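Local coordinates for protein glutamate racemase (Bacillus anthracis, PDB 2DWU) that belongs to the Asp/Glu/hydantoin racemase family of alpha/beta enzymes and is modelled here with D-glutamic acid and potassium, at residues 238-249 with 260-268. Sequence-based numbering, arbitrary orientation. Where two conformers were deposited one is given.
Sequences RFFTTGSVSSFE and ISVDCVDLP. With K (potassium ion), chain G.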
loop_
_atom_site.group_PDB
_atom_site.type_symbol
_atom_site.label_atom_id
_atom_site.label_comp_id
_atom_site.label_asym_id
_atom_site.label_seq_id
_atom_site.Cartn_x
_atom_site.Cartn_y
_atom_site.Cartn_z
ATOM N N ARG B 238 22.058 0.482 -11.850
ATOM C CA ARG B 238 22.884 -0.433 -12.636
ATOM C C ARG B 238 22.082 -1.687 -12.936
ATOM O O ARG B 238 21.403 -2.233 -12.037
ATOM C CB ARG B 238 24.139 -0.853 -11.861
ATOM C CG ARG B 238 25.125 0.258 -11.530
ATOM C CD ARG B 238 25.871 0.739 -12.755
ATOM N NE ARG B 238 26.652 -0.308 -13.438
ATOM C CZ ARG B 238 27.805 -0.827 -13.017
ATOM N NH1 ARG B 238 28.368 -0.418 -11.879
ATOM N NH2 ARG B 238 28.415 -1.751 -13.755
ATOM N N PHE B 239 22.192 -2.162 -14.174
ATOM C CA PHE B 239 21.481 -3.379 -14.575
ATOM C C PHE B 239 22.486 -4.404 -15.088
ATOM O O PHE B 239 23.468 -4.052 -15.764
ATOM C CB PHE B 239 20.455 -3.058 -15.660
ATOM C CG PHE B 239 19.358 -2.154 -15.188
ATOM C CD1 PHE B 239 18.133 -2.687 -14.785
ATOM C CD2 PHE B 239 19.558 -0.779 -15.115
ATOM C CE1 PHE B 239 17.117 -1.856 -14.313
ATOM C CE2 PHE B 239 18.544 0.072 -14.640
ATOM C CZ PHE B 239 17.313 -0.481 -14.236
ATOM N N PHE B 240 22.259 -5.665 -14.743
ATOM C CA PHE B 240 23.138 -6.754 -15.140
ATOM C C PHE B 240 22.310 -7.895 -15.718
ATOM O O PHE B 240 21.185 -8.139 -15.271
ATOM C CB PHE B 240 23.911 -7.249 -13.920
ATOM C CG PHE B 240 24.804 -6.214 -13.306
ATOM C CD1 PHE B 240 26.079 -5.984 -13.824
ATOM C CD2 PHE B 240 24.372 -5.462 -12.222
ATOM C CE1 PHE B 240 26.913 -5.013 -13.268
ATOM C CE2 PHE B 240 25.201 -4.480 -11.657
ATOM C CZ PHE B 240 26.478 -4.262 -12.190
ATOM N N THR B 241 22.863 -8.596 -16.703
ATOM C CA THR B 241 22.138 -9.712 -17.317
ATOM C C THR B 241 23.080 -10.856 -17.625
ATOM O O THR B 241 24.283 -10.653 -17.862
ATOM C CB THR B 241 21.456 -9.291 -18.625
ATOM O OG1 THR B 241 20.776 -10.423 -19.190
ATOM C CG2 THR B 241 22.489 -8.804 -19.642
ATOM N N THR B 242 22.542 -12.070 -17.597
ATOM C CA THR B 242 23.360 -13.233 -17.909
ATOM C C THR B 242 23.230 -13.559 -19.392
ATOM O O THR B 242 23.950 -14.420 -19.905
ATOM C CB THR B 242 22.943 -14.474 -17.123
ATOM O OG1 THR B 242 21.540 -14.708 -17.321
ATOM C CG2 THR B 242 23.276 -14.320 -15.625
ATOM N N GLY B 243 22.312 -12.889 -20.081
ATOM C CA GLY B 243 22.148 -13.130 -21.501
ATOM C C GLY B 243 22.851 -12.068 -22.313
ATOM O O GLY B 243 23.794 -11.442 -21.848
ATOM N N SER B 244 22.384 -11.878 -23.534
ATOM C CA SER B 244 22.929 -10.884 -24.439
ATOM C C SER B 244 22.705 -9.477 -23.894
ATOM O O SER B 244 21.580 -9.101 -23.582
ATOM C CB SER B 244 22.243 -11.003 -25.800
ATOM O OG SER B 244 22.464 -9.832 -26.556
ATOM N N VAL B 245 23.784 -8.711 -23.793
ATOM C CA VAL B 245 23.710 -7.346 -23.308
ATOM C C VAL B 245 22.979 -6.462 -24.316
ATOM O O VAL B 245 22.139 -5.649 -23.936
ATOM C CB VAL B 245 25.116 -6.784 -23.037
ATOM C CG1 VAL B 245 25.063 -5.261 -22.894
ATOM C CG2 VAL B 245 25.679 -7.417 -21.777
ATOM N N SER B 246 23.283 -6.614 -25.605
ATOM C CA SER B 246 22.609 -5.790 -26.606
ATOM C C SER B 246 21.115 -6.100 -26.639
ATOM O O SER B 246 20.289 -5.202 -26.812
ATOM C CB SER B 246 23.239 -5.985 -27.996
ATOM O OG SER B 246 23.159 -7.330 -28.434
ATOM N N SER B 247 20.765 -7.368 -26.443
ATOM C CA SER B 247 19.369 -7.785 -26.433
ATOM C C SER B 247 18.612 -7.117 -25.271
ATOM O O SER B 247 17.519 -6.565 -25.453
ATOM C CB SER B 247 19.293 -9.304 -26.290
ATOM O OG SER B 247 17.956 -9.735 -26.157
ATOM N N PHE B 248 19.201 -7.182 -24.079
ATOM C CA PHE B 248 18.594 -6.571 -22.896
ATOM C C PHE B 248 18.421 -5.059 -23.081
ATOM O O PHE B 248 17.359 -4.508 -22.798
ATOM C CB PHE B 248 19.462 -6.835 -21.669
ATOM C CG PHE B 248 18.753 -6.594 -20.363
ATOM C CD1 PHE B 248 18.307 -7.670 -19.603
ATOM C CD2 PHE B 248 18.573 -5.306 -19.875
ATOM C CE1 PHE B 248 17.693 -7.469 -18.361
ATOM C CE2 PHE B 248 17.961 -5.094 -18.625
ATOM C CZ PHE B 248 17.525 -6.181 -17.873
ATOM N N GLU B 249 19.470 -4.393 -23.556
ATOM C CA GLU B 249 19.426 -2.946 -23.775
ATOM C C GLU B 249 18.303 -2.544 -24.733
ATOM O O GLU B 249 17.625 -1.531 -24.536
ATOM C CB GLU B 249 20.774 -2.460 -24.326
ATOM C CG GLU B 249 21.907 -2.473 -23.297
ATOM C CD GLU B 249 23.270 -2.135 -23.895
ATOM O OE1 GLU B 249 24.147 -1.658 -23.142
ATOM O OE2 GLU B 249 23.478 -2.358 -25.110
ATOM N N ILE B 260 19.467 2.470 -20.620
ATOM C CA ILE B 260 19.991 2.217 -19.285
ATOM C C ILE B 260 21.388 1.600 -19.321
ATOM O O ILE B 260 21.861 1.170 -20.375
ATOM C CB ILE B 260 19.062 1.247 -18.504
ATOM C CG1 ILE B 260 18.793 -0.001 -19.351
ATOM C CG2 ILE B 260 17.760 1.924 -18.146
ATOM C CD1 ILE B 260 18.033 -1.085 -18.597
ATOM N N SER B 261 22.043 1.566 -18.163
ATOM C CA SER B 261 23.374 0.979 -18.052
ATOM C C SER B 261 23.238 -0.531 -17.897
ATOM O O SER B 261 22.689 -1.004 -16.899
ATOM C CB SER B 261 24.112 1.545 -16.832
ATOM O OG SER B 261 25.278 0.788 -16.555
ATOM N N VAL B 262 23.736 -1.283 -18.874
ATOM C CA VAL B 262 23.661 -2.745 -18.814
ATOM C C VAL B 262 25.017 -3.425 -18.973
ATOM O O VAL B 262 25.791 -3.089 -19.881
ATOM C CB VAL B 262 22.728 -3.334 -19.895
ATOM C CG1 VAL B 262 22.549 -4.833 -19.636
ATOM C CG2 VAL B 262 21.372 -2.640 -19.870
ATOM N N ASP B 263 25.303 -4.368 -18.087
ATOM C CA ASP B 263 26.558 -5.117 -18.133
ATOM C C ASP B 263 26.291 -6.617 -18.055
ATOM O O ASP B 263 25.250 -7.047 -17.544
ATOM C CB ASP B 263 27.484 -4.697 -16.989
ATOM C CG ASP B 263 28.156 -3.359 -17.251
ATOM O OD1 ASP B 263 27.768 -2.361 -16.634
ATOM O OD2 ASP B 263 29.079 -3.315 -18.099
ATOM N N CYS B 264 27.241 -7.403 -18.559
ATOM C CA CYS B 264 27.131 -8.862 -18.566
ATOM C C CYS B 264 27.656 -9.450 -17.263
ATOM O O CYS B 264 28.522 -8.869 -16.598
ATOM C CB CYS B 264 27.922 -9.445 -19.741
ATOM S SG CYS B 264 29.685 -9.054 -19.664
ATOM N N VAL B 265 27.134 -10.608 -16.890
ATOM C CA VAL B 265 27.558 -11.272 -15.674
ATOM C C VAL B 265 27.446 -12.766 -15.901
ATOM O O VAL B 265 26.584 -13.204 -16.661
ATOM C CB VAL B 265 26.657 -10.887 -14.470
ATOM C CG1 VAL B 265 25.191 -10.983 -14.864
ATOM C CG2 VAL B 265 26.920 -11.816 -13.294
ATOM N N ASP B 266 28.334 -13.532 -15.271
ATOM C CA ASP B 266 28.313 -14.987 -15.355
ATOM C C ASP B 266 27.946 -15.559 -13.998
ATOM O O ASP B 266 28.530 -15.176 -12.977
ATOM C CB ASP B 266 29.691 -15.558 -15.729
ATOM C CG ASP B 266 29.998 -15.450 -17.199
ATOM O OD1 ASP B 266 31.133 -15.786 -17.594
ATOM O OD2 ASP B 266 29.123 -15.041 -17.977
ATOM N N LEU B 267 26.990 -16.478 -13.981
ATOM C CA LEU B 267 26.604 -17.135 -12.738
ATOM C C LEU B 267 26.959 -18.597 -12.933
ATOM O O LEU B 267 26.851 -19.111 -14.043
ATOM C CB LEU B 267 25.100 -17.001 -12.481
ATOM C CG LEU B 267 24.588 -15.564 -12.360
ATOM C CD1 LEU B 267 23.072 -15.589 -12.177
ATOM C CD2 LEU B 267 25.272 -14.858 -11.199
ATOM N N PRO B 268 27.426 -19.279 -11.872
ATOM C CA PRO B 268 27.646 -18.773 -10.515
ATOM C C PRO B 268 28.876 -17.876 -10.459
ATOM O O PRO B 268 29.807 -18.033 -11.254
ATOM C CB PRO B 268 27.810 -20.054 -9.692
ATOM C CG PRO B 268 28.431 -20.999 -10.671
ATOM C CD PRO B 268 27.641 -20.739 -11.928
HETATM K K K G . 26.394 -15.417 -18.628
HETATM O O HOH W 1 25.506 -1.813 -15.507
HETATM O O HOH W 2 19.271 0.575 -22.874
HETATM O O HOH W 3 24.118 0.158 -21.395
HETATM O O HOH W 4 25.534 -17.008 -16.299
HETATM O O HOH W 5 26.873 -18.600 -18.072
#
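F239 and I260 pack closely: the CD1 methyl of I260 sits over one face of the F239 ring, 3.9 Å from its centroid, a CH-pi contact. The same methyl reaches the edge of the F248 ring, while the CG2 of V262 is wedged between CD2 of F248 and CG of E249, the latter only 3.5 Å away. On this side L20 of helix 20-29 also packs against both phenylalanines. The layering is that of a beta-alpha-beta crossover, in which strands 238-241 and 262-264 run parallel, joined by helix 245-256, with 262-264 the outermost strand of a six-stranded sheet. Four backbone bonds zip them together, among them D263 N to F239 O and T241 N to D263 O, each 3.0 Å long. Beyond the strands, T242 O and V265 O bind potassium, at 2.9 and 3.0 Å; OD2 of D266 and a water also bind the ion, and a second water lies farther off.

The margin of the contact around R238, S261 and D263 is looser and wetter, although F240 on the same face is buried against F64. With its chain bent at chi2 and chi3 (-72° and -59°), R238 curls back so that NH2 meets D263 OD1 at 3.0 Å, in the guanidinium plane but from above the carboxylate. CZ of F240 lies against one guanidinium face, and a water bridges R238 NE, S261 OG and D263 OD1.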